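Local coordinates for protein endo-1,4-beta-xylanase C (Paenibacillus barcinonensis, PDB 4XUP) that hydrolyses internal beta-1,4-xylosidic bonds of xylan, and is represented here by its N-terminal tandem of two CBM22 carbohydrate-binding modules, at residues L89-E94 against L135-T140; L173-F178 against D326-A331; E223-L228 against T295-L300. One frame throughout, in Å; residues are numbered along the deposited sequence.

Contact 1 (L89-E94 against L135-T140); sequences LKFTVE and LYLEST
Lys90 and Thr92 pair with Glu138 and Tyr136 in an antiparallel ladder joining two neighbouring strands, 87-96 and 132-139, in one sheet of the first module. Four straight backbone bonds hold it: in each of the two hydrogen-bonded pairs, Lys90 with Glu138 and Thr92 with Tyr136, each residue donates once and accepts once, the shortest bond running from Tyr136 N to Thr92 O at 2.8 Å. The local strand directions make 144°, the departure from 180° reflecting the twist and curl of the sheet.

Phe91 with Leu137, between those pairs, and Val93 with Leu135, just beyond them, are non-hydrogen-bonded pairs whose side chains point to the other face. Leu137 CD1 rides over one face of the Phe91 ring, 4.2 Å from its centroid, while Leu135 CD1 reaches Val93 CG2 at 3.9 Å. Leu121 and Leu148, from the opposing sheet, pack against this layer, completing the core of the beta-sandwich expected of a CBM22 module. The reverse face, with Thr92, Tyr136 and Glu138, is consistent with the side that forms the xylan-binding cleft in this family.

There the Tyr136 ring, set by a CG placed between backbone N and carbonyl carbon (chi1 65°), lies alongside Thr92, whose CB sits over a ring face 4.0 Å from the centroid. Arg27 makes a cation-pi contact with the same ring. Thr92 OG1 donates to Glu138 OE1 at 2.7 Å, the hydroxyl meeting the oxygen nearly head-on, and this pins the carboxylate beside the extended Lys90 chain.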
loop_
_atom_site.group_PDB
_atom_site.type_symbol
_atom_site.label_atom_id
_atom_site.label_comp_id
_atom_site.label_asym_id
_atom_site.label_seq_id
_atom_site.Cartn_x
_atom_site.Cartn_y
_atom_site.Cartn_z
ATOM N N LEU A 89 24.467 -10.540 -6.126
ATOM C CA LEU A 89 23.699 -10.928 -4.934
ATOM C C LEU A 89 22.294 -10.334 -4.869
ATOM O O LEU A 89 22.060 -9.210 -5.262
ATOM C CB LEU A 89 24.381 -10.489 -3.642
ATOM C CG LEU A 89 25.334 -11.506 -3.035
ATOM C CD1 LEU A 89 26.438 -11.791 -4.034
ATOM C CD2 LEU A 89 25.939 -11.024 -1.726
ATOM N N LYS A 90 21.382 -11.108 -4.311
ATOM C CA LYS A 90 20.017 -10.665 -4.084
ATOM C C LYS A 90 19.327 -11.439 -2.952
ATOM O O LYS A 90 19.680 -12.572 -2.618
ATOM C CB LYS A 90 19.162 -10.737 -5.336
ATOM C CG LYS A 90 18.839 -12.133 -5.774
ATOM C CD LYS A 90 18.059 -12.134 -7.074
ATOM C CE LYS A 90 17.589 -13.527 -7.405
ATOM N NZ LYS A 90 16.725 -13.615 -8.589
ATOM N N PHE A 91 18.314 -10.786 -2.419
ATOM C CA PHE A 91 17.403 -11.375 -1.482
ATOM C C PHE A 91 16.241 -12.026 -2.244
ATOM O O PHE A 91 15.671 -11.452 -3.186
ATOM C CB PHE A 91 16.817 -10.362 -0.533
ATOM C CG PHE A 91 17.763 -9.926 0.537
ATOM C CD1 PHE A 91 18.245 -10.841 1.489
ATOM C CD2 PHE A 91 18.165 -8.601 0.632
ATOM C CE1 PHE A 91 19.093 -10.442 2.511
ATOM C CE2 PHE A 91 19.018 -8.203 1.648
ATOM C CZ PHE A 91 19.493 -9.119 2.582
ATOM N N THR A 92 15.909 -13.225 -1.799
ATOM C CA THR A 92 14.798 -13.997 -2.325
ATOM C C THR A 92 13.993 -14.522 -1.168
ATOM O O THR A 92 14.522 -14.910 -0.145
ATOM C CB THR A 92 15.281 -15.189 -3.173
ATOM O OG1 THR A 92 16.016 -14.708 -4.303
ATOM C CG2 THR A 92 14.101 -16.019 -3.711
ATOM N N VAL A 93 12.696 -14.598 -1.382
ATOM C CA VAL A 93 11.782 -15.269 -0.447
ATOM C C VAL A 93 11.216 -16.537 -1.063
ATOM O O VAL A 93 10.495 -16.511 -2.062
ATOM C CB VAL A 93 10.619 -14.362 0.002
ATOM C CG1 VAL A 93 9.686 -15.104 0.937
ATOM C CG2 VAL A 93 11.171 -13.119 0.688
ATOM N N GLU A 94 11.527 -17.637 -0.421
ATOM C CA GLU A 94 10.883 -18.927 -0.710
ATOM C C GLU A 94 9.616 -18.980 0.059
ATOM O O GLU A 94 9.613 -18.925 1.288
ATOM C CB GLU A 94 11.734 -20.122 -0.286
ATOM C CG GLU A 94 11.208 -21.479 -0.732
ATOM C CD GLU A 94 12.133 -22.614 -0.324
ATOM O OE1 GLU A 94 12.138 -22.937 0.906
ATOM O OE2 GLU A 94 12.847 -23.164 -1.224
ATOM N N LEU A 135 13.267 -16.268 3.905
ATOM C CA LEU A 135 14.131 -15.254 3.259
ATOM C C LEU A 135 15.550 -15.797 3.165
ATOM O O LEU A 135 16.024 -16.430 4.076
ATOM C CB LEU A 135 14.168 -13.949 4.027
ATOM C CG LEU A 135 15.124 -12.879 3.494
ATOM C CD1 LEU A 135 14.633 -12.263 2.222
ATOM C CD2 LEU A 135 15.339 -11.792 4.509
ATOM N N TYR A 136 16.148 -15.649 2.009
ATOM C CA TYR A 136 17.520 -16.030 1.854
ATOM C C TYR A 136 18.305 -15.090 0.933
ATOM O O TYR A 136 17.747 -14.416 0.077
ATOM C CB TYR A 136 17.692 -17.478 1.443
ATOM C CG TYR A 136 17.180 -17.899 0.080
ATOM C CD1 TYR A 136 15.836 -18.059 -0.151
ATOM C CD2 TYR A 136 18.067 -18.257 -0.940
ATOM C CE1 TYR A 136 15.370 -18.518 -1.382
ATOM C CE2 TYR A 136 17.621 -18.688 -2.189
ATOM C CZ TYR A 136 16.269 -18.839 -2.402
ATOM O OH TYR A 136 15.816 -19.312 -3.618
ATOM N N LEU A 137 19.606 -15.088 1.157
ATOM C CA LEU A 137 20.544 -14.275 0.415
ATOM C C LEU A 137 21.365 -15.138 -0.536
ATOM O O LEU A 137 22.183 -15.948 -0.124
ATOM C CB LEU A 137 21.460 -13.523 1.358
ATOM C CG LEU A 137 22.534 -12.645 0.701
ATOM C CD1 LEU A 137 21.928 -11.527 -0.135
ATOM C CD2 LEU A 137 23.459 -12.063 1.765
ATOM N N GLU A 138 21.176 -14.875 -1.809
ATOM C CA GLU A 138 21.540 -15.770 -2.892
ATOM C C GLU A 138 22.495 -15.126 -3.864
ATOM O O GLU A 138 22.394 -13.939 -4.127
ATOM C CB GLU A 138 20.249 -15.998 -3.726
ATOM C CG GLU A 138 20.089 -17.336 -4.381
ATOM C CD GLU A 138 18.773 -17.478 -5.135
ATOM O OE1 GLU A 138 17.852 -16.618 -5.015
ATOM O OE2 GLU A 138 18.647 -18.502 -5.844
ATOM N N SER A 139 23.325 -15.939 -4.500
ATOM C CA SER A 139 24.067 -15.504 -5.669
ATOM C C SER A 139 24.019 -16.491 -6.805
ATOM O O SER A 139 24.062 -17.700 -6.587
ATOM C CB SER A 139 25.533 -15.265 -5.324
ATOM O OG SER A 139 26.244 -14.864 -6.492
ATOM N N THR A 140 23.992 -15.968 -8.021
ATOM C CA THR A 140 24.066 -16.840 -9.246
ATOM C C THR A 140 25.429 -17.539 -9.352
ATOM O O THR A 140 25.535 -18.627 -9.884
ATOM C CB THR A 140 23.783 -16.095 -10.561
ATOM O OG1 THR A 140 24.562 -14.887 -10.618
ATOM C CG2 THR A 140 22.302 -15.757 -10.626
#

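Contact 2 (L173-F178 against D326-A331); sequences LFKADF and DVQITA. Unlike the reference sequence in segment 173-178: Asp177 (reference Tyr). With CA (calcium ion), chain H.
Two successive residues, Leu173 and Phe174, lie opposite the single residue Ile329, and the backbone bonds record this doubling: Leu173 N donates to Ile329 O at 2.9 Å, and Phe174 N adds a weak bond to the same oxygen. Ile329 N returns a bond to Phe174 O. Further along, Ala176 and Val327 exchange a bond in each direction, both 2.8 Å between N and O.

Apolar contacts gather on the face that carries Phe174, Ala176, Val327 and Ile329. Val327 CG1 comes to the edge of the Phe174 ring, 3.9 Å from CE2, and Ile329 CD1 touches Phe174 CB. The ring's CG is anti to the backbone N (chi1 180°), which carries CE2 along to Val327.

On the other face the Lys175 chain lies beside Gln328, its CE 3.2 Å from Gln328 OE1. With an alanine here, the methylenes flanking Gln328 would be lost and its amide would probably be freer to turn.

The calcium ion is bound by the main-chain O of Asp177 at 2.4 Å, with Glu179, Ser204, Arg206 and Asp325 completing the site. The pairing is thus one antiparallel ladder of the module's larger sheet, with a classic beta bulge at Leu173-Phe174 and a G1 bulge at Asp326-Val327, leading directly into the module's calcium site.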
loop_
_atom_site.group_PDB
_atom_site.type_symbol
_atom_site.label_atom_id
_atom_site.label_comp_id
_atom_site.label_asym_id
_atom_site.label_seq_id
_atom_site.Cartn_x
_atom_site.Cartn_y
_atom_site.Cartn_z
ATOM N N LEU A 173 -10.024 -1.997 -7.807
ATOM C CA LEU A 173 -9.112 -1.069 -8.523
ATOM C C LEU A 173 -8.658 0.102 -7.642
ATOM O O LEU A 173 -7.547 0.638 -7.764
ATOM C CB LEU A 173 -9.774 -0.516 -9.798
ATOM C CG LEU A 173 -10.054 -1.311 -11.078
ATOM C CD1 LEU A 173 -10.727 -2.574 -10.636
ATOM C CD2 LEU A 173 -10.869 -0.612 -12.184
ATOM N N PHE A 174 -9.559 0.516 -6.773
ATOM C CA PHE A 174 -9.333 1.666 -5.889
ATOM C C PHE A 174 -10.045 1.444 -4.569
ATOM O O PHE A 174 -11.197 0.996 -4.543
ATOM C CB PHE A 174 -9.816 2.988 -6.523
ATOM C CG PHE A 174 -9.600 4.189 -5.634
ATOM C CD1 PHE A 174 -8.321 4.739 -5.486
ATOM C CD2 PHE A 174 -10.653 4.749 -4.902
ATOM C CE1 PHE A 174 -8.095 5.823 -4.643
ATOM C CE2 PHE A 174 -10.435 5.833 -4.063
ATOM C CZ PHE A 174 -9.153 6.372 -3.929
ATOM N N LYS A 175 -9.361 1.782 -3.490
ATOM C CA LYS A 175 -9.922 1.620 -2.164
ATOM C C LYS A 175 -9.430 2.714 -1.252
ATOM O O LYS A 175 -8.258 3.089 -1.279
ATOM C CB LYS A 175 -9.555 0.243 -1.578
ATOM C CG LYS A 175 -10.614 -0.372 -0.681
ATOM C CD LYS A 175 -10.059 -1.589 0.049
ATOM C CE LYS A 175 -11.049 -2.756 0.043
ATOM N NZ LYS A 175 -10.411 -4.021 0.521
ATOM N N ALA A 176 -10.339 3.203 -0.422
ATOM C CA ALA A 176 -10.002 4.168 0.620
ATOM C C ALA A 176 -10.882 3.914 1.841
ATOM O O ALA A 176 -12.098 4.071 1.798
ATOM C CB ALA A 176 -10.140 5.592 0.122
ATOM N N ASP A 177 -10.219 3.491 2.906
ATOM C CA ASP A 177 -10.843 3.222 4.209
ATOM C C ASP A 177 -10.401 4.223 5.299
ATOM O O ASP A 177 -11.017 4.304 6.358
ATOM C CB ASP A 177 -10.593 1.760 4.653
ATOM C CG ASP A 177 -9.113 1.448 4.956
ATOM O OD1 ASP A 177 -8.303 2.376 5.229
ATOM O OD2 ASP A 177 -8.758 0.249 4.927
ATOM N N PHE A 178 -9.333 4.965 5.017
ATOM C CA PHE A 178 -8.798 6.055 5.880
ATOM C C PHE A 178 -8.194 5.601 7.199
ATOM O O PHE A 178 -7.893 6.433 8.058
ATOM C CB PHE A 178 -9.867 7.161 6.117
ATOM C CG PHE A 178 -10.417 7.719 4.844
ATOM C CD1 PHE A 178 -9.614 8.532 4.019
ATOM C CD2 PHE A 178 -11.690 7.357 4.406
ATOM C CE1 PHE A 178 -10.089 8.999 2.809
ATOM C CE2 PHE A 178 -12.187 7.838 3.199
ATOM C CZ PHE A 178 -11.387 8.661 2.405
ATOM N N ASP A 326 -15.061 4.036 3.405
ATOM C CA ASP A 326 -15.096 2.768 2.595
ATOM C C ASP A 326 -15.417 3.036 1.118
ATOM O O ASP A 326 -16.384 2.528 0.535
ATOM C CB ASP A 326 -16.025 1.728 3.216
ATOM C CG ASP A 326 -15.511 1.228 4.577
ATOM O OD1 ASP A 326 -14.313 1.427 4.913
ATOM O OD2 ASP A 326 -16.305 0.608 5.318
ATOM N N VAL A 327 -14.596 3.916 0.565
ATOM C CA VAL A 327 -14.682 4.319 -0.843
ATOM C C VAL A 327 -14.034 3.223 -1.645
ATOM O O VAL A 327 -12.938 2.792 -1.326
ATOM C CB VAL A 327 -13.925 5.621 -1.162
ATOM C CG1 VAL A 327 -14.043 5.981 -2.636
ATOM C CG2 VAL A 327 -14.463 6.759 -0.333
ATOM N N GLN A 328 -14.696 2.845 -2.723
ATOM C CA GLN A 328 -14.311 1.659 -3.469
ATOM C C GLN A 328 -14.761 1.666 -4.924
ATOM O O GLN A 328 -15.905 1.964 -5.248
ATOM C CB GLN A 328 -14.835 0.411 -2.771
ATOM C CG GLN A 328 -14.279 -0.890 -3.325
ATOM C CD GLN A 328 -14.542 -2.065 -2.408
ATOM O OE1 GLN A 328 -13.867 -2.242 -1.383
ATOM N NE2 GLN A 328 -15.539 -2.880 -2.761
ATOM N N ILE A 329 -13.820 1.308 -5.782
ATOM C CA ILE A 329 -14.076 1.095 -7.209
ATOM C C ILE A 329 -13.681 -0.337 -7.568
ATOM O O ILE A 329 -12.558 -0.771 -7.349
ATOM C CB ILE A 329 -13.343 2.077 -8.121
ATOM C CG1 ILE A 329 -13.676 3.511 -7.720
ATOM C CG2 ILE A 329 -13.747 1.848 -9.575
ATOM C CD1 ILE A 329 -12.869 4.582 -8.432
ATOM N N THR A 330 -14.623 -1.039 -8.168
ATOM C CA THR A 330 -14.426 -2.436 -8.551
ATOM C C THR A 330 -14.780 -2.625 -10.022
ATOM O O THR A 330 -15.646 -1.947 -10.596
ATOM C CB THR A 330 -15.140 -3.450 -7.644
ATOM O OG1 THR A 330 -16.531 -3.462 -7.955
ATOM C CG2 THR A 330 -14.950 -3.115 -6.162
ATOM N N ALA A 331 -14.047 -3.552 -10.630
ATOM C CA ALA A 331 -14.250 -3.945 -12.017
ATOM C C ALA A 331 -15.503 -4.778 -12.043
ATOM O O ALA A 331 -15.871 -5.416 -11.048
ATOM C CB ALA A 331 -13.070 -4.732 -12.566
HETATM CA CA CA H . -12.910 3.829 7.789
#

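Contact 3 (E223-L228 against T295-L300); sequences EVLPYL and TGISGL
Glu223 reaches across to the backbone of Leu300 where strand 221-223 gives way to a 3-10 turn beside strand 297-305, at an outer border of the four-stranded sheet of the second module. From CB the chain leaves with CG anti to the backbone N, then bends at the next bond (chi2 77°), which swings the carboxylate back toward the neighbouring strand. CD arrives 3.7 Å from Leu300 N. OE1 lies 3.9 Å from Gly299 CA and forms a salt bridge with Arg301. OE2 is the gripping atom: Leu300 N donates to it at 2.8 Å and 176°, on the syn side and 23° out of the carboxylate plane. Leu225 N adds a weak bond to OE2 from within the same segment, at 3.3 Å.

Leu300 O is gripped in turn. It accepts a straight bond from Val224 N at 2.8 Å and a weak one from Leu225 N, whose hydrogen is therefore shared between a carboxylate and a carbonyl. Those two acceptors, Glu223 OE2 and Leu300 O, stand only 3.1 Å apart.

Beside this polar junction the leucines pack. Leu225 CB lies 3.8 Å from Leu300 CB, and Leu225 CD2 slides against the Ser298-Gly299 peptide, 3.4 Å from Ser298 C. That peptide belongs to a classic beta bulge, in which Ser298 and Gly299 together pair with Glu258. Leu228 meets Leu300 at about a right angle, methyl to methyl.

The carboxylate thus stands in for a strand carbonyl as acceptor just where the chain turns away from the sheet; the surrounding N-H donors and Arg301 would probably favour its ionised form and offset the closeness of Leu300 O.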
loop_
_atom_site.group_PDB
_atom_site.type_symbol
_atom_site.label_atom_id
_atom_site.label_comp_id
_atom_site.label_asym_id
_atom_site.label_seq_id
_atom_site.Cartn_x
_atom_site.Cartn_y
_atom_site.Cartn_z
ATOM N N GLU A 223 -8.858 12.209 -7.597
ATOM C CA GLU A 223 -8.516 11.758 -8.968
ATOM C C GLU A 223 -8.405 10.234 -8.971
ATOM O O GLU A 223 -7.690 9.664 -8.141
ATOM C CB GLU A 223 -7.210 12.385 -9.470
ATOM C CG GLU A 223 -6.719 11.885 -10.832
ATOM C CD GLU A 223 -7.475 12.471 -12.016
ATOM O OE1 GLU A 223 -7.476 13.724 -12.171
ATOM O OE2 GLU A 223 -8.022 11.673 -12.817
ATOM N N VAL A 224 -9.148 9.611 -9.879
ATOM C CA VAL A 224 -9.165 8.155 -9.998
ATOM C C VAL A 224 -8.836 7.575 -11.385
ATOM O O VAL A 224 -8.729 6.359 -11.542
ATOM C CB VAL A 224 -10.509 7.543 -9.539
ATOM C CG1 VAL A 224 -10.785 7.925 -8.099
ATOM C CG2 VAL A 224 -11.644 7.929 -10.479
ATOM N N LEU A 225 -8.649 8.418 -12.376
ATOM C CA LEU A 225 -8.387 7.921 -13.743
ATOM C C LEU A 225 -7.223 6.887 -13.822
ATOM O O LEU A 225 -7.396 5.818 -14.424
ATOM C CB LEU A 225 -8.179 9.072 -14.734
ATOM C CG LEU A 225 -8.009 8.667 -16.218
ATOM C CD1 LEU A 225 -9.129 7.773 -16.747
ATOM C CD2 LEU A 225 -7.866 9.931 -17.047
ATOM N N PRO A 226 -6.058 7.191 -13.189
ATOM C CA PRO A 226 -4.866 6.309 -13.152
ATOM C C PRO A 226 -5.094 4.882 -12.717
ATOM O O PRO A 226 -4.423 3.986 -13.190
ATOM C CB PRO A 226 -3.996 6.970 -12.092
ATOM C CG PRO A 226 -4.332 8.418 -12.184
ATOM C CD PRO A 226 -5.805 8.432 -12.424
ATOM N N TYR A 227 -6.071 4.682 -11.849
ATOM C CA TYR A 227 -6.423 3.355 -11.323
ATOM C C TYR A 227 -7.301 2.511 -12.277
ATOM O O TYR A 227 -7.575 1.336 -11.982
ATOM C CB TYR A 227 -7.175 3.469 -9.984
ATOM C CG TYR A 227 -6.471 4.146 -8.825
ATOM C CD1 TYR A 227 -5.682 3.419 -7.922
ATOM C CD2 TYR A 227 -6.619 5.501 -8.602
ATOM C CE1 TYR A 227 -5.038 4.054 -6.856
ATOM C CE2 TYR A 227 -5.988 6.144 -7.542
ATOM C CZ TYR A 227 -5.200 5.413 -6.665
ATOM O OH TYR A 227 -4.596 6.050 -5.603
ATOM N N LEU A 228 -7.673 3.063 -13.435
ATOM C CA LEU A 228 -8.743 2.492 -14.274
ATOM C C LEU A 228 -8.435 2.257 -15.735
ATOM O O LEU A 228 -7.674 2.985 -16.362
ATOM C CB LEU A 228 -9.978 3.397 -14.248
ATOM C CG LEU A 228 -10.429 3.905 -12.883
ATOM C CD1 LEU A 228 -11.521 4.941 -13.067
ATOM C CD2 LEU A 228 -10.910 2.766 -12.006
ATOM N N THR A 295 -11.710 9.552 -26.766
ATOM C CA THR A 295 -12.263 10.824 -26.201
ATOM C C THR A 295 -11.192 11.868 -25.823
ATOM O O THR A 295 -11.479 13.050 -25.699
ATOM C CB THR A 295 -13.159 10.596 -24.945
ATOM O OG1 THR A 295 -12.354 10.244 -23.811
ATOM C CG2 THR A 295 -14.257 9.512 -25.199
ATOM N N GLY A 296 -9.968 11.402 -25.613
ATOM C CA GLY A 296 -8.856 12.263 -25.166
ATOM C C GLY A 296 -8.911 12.567 -23.663
ATOM O O GLY A 296 -8.361 13.568 -23.184
ATOM N N ILE A 297 -9.578 11.678 -22.930
ATOM C CA ILE A 297 -9.774 11.852 -21.489
ATOM C C ILE A 297 -8.455 11.825 -20.733
ATOM O O ILE A 297 -7.695 10.890 -20.850
ATOM C CB ILE A 297 -10.778 10.861 -20.854
ATOM C CG1 ILE A 297 -10.941 11.195 -19.356
ATOM C CG2 ILE A 297 -10.362 9.414 -21.055
ATOM C CD1 ILE A 297 -12.374 11.327 -18.913
ATOM N N SER A 298 -8.236 12.885 -19.973
ATOM C CA SER A 298 -7.007 13.132 -19.180
ATOM C C SER A 298 -7.188 13.247 -17.632
ATOM O O SER A 298 -6.229 13.266 -16.879
ATOM C CB SER A 298 -6.334 14.408 -19.661
ATOM O OG SER A 298 -7.222 15.500 -19.574
ATOM N N GLY A 299 -8.425 13.377 -17.202
ATOM C CA GLY A 299 -8.788 13.469 -15.785
ATOM C C GLY A 299 -10.185 12.902 -15.521
ATOM O O GLY A 299 -11.128 13.147 -16.273
ATOM N N LEU A 300 -10.296 12.152 -14.437
ATOM C CA LEU A 300 -11.553 11.581 -13.978
ATOM C C LEU A 300 -11.525 11.494 -12.457
ATOM O O LEU A 300 -10.795 10.713 -11.881
ATOM C CB LEU A 300 -11.805 10.204 -14.546
ATOM C CG LEU A 300 -13.181 9.589 -14.245
ATOM C CD1 LEU A 300 -14.284 10.401 -14.889
ATOM C CD2 LEU A 300 -13.263 8.180 -14.766
#

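From the N terminus, contact 1 comes first, closing a loop of 40 residues within the first CBM22 module. It is complete before contact 2 begins, and the two lie in different modules, about 23 Å apart at their nearest atoms. Contact 2 brings the beginning and end of the second module together across 147 residues. Contact 3 is nested inside that loop, linking the turn after strand 221-223 to strand 297-305. Contacts 2 and 3 also touch: Tyr227 meets Phe174 edge-to-face, and Leu228 packs on Leu173 and Ile329. Residues 223-228 thereby bridge the second module's two sheets, whereas contacts 1 and 2 each tie two strands within one sheet.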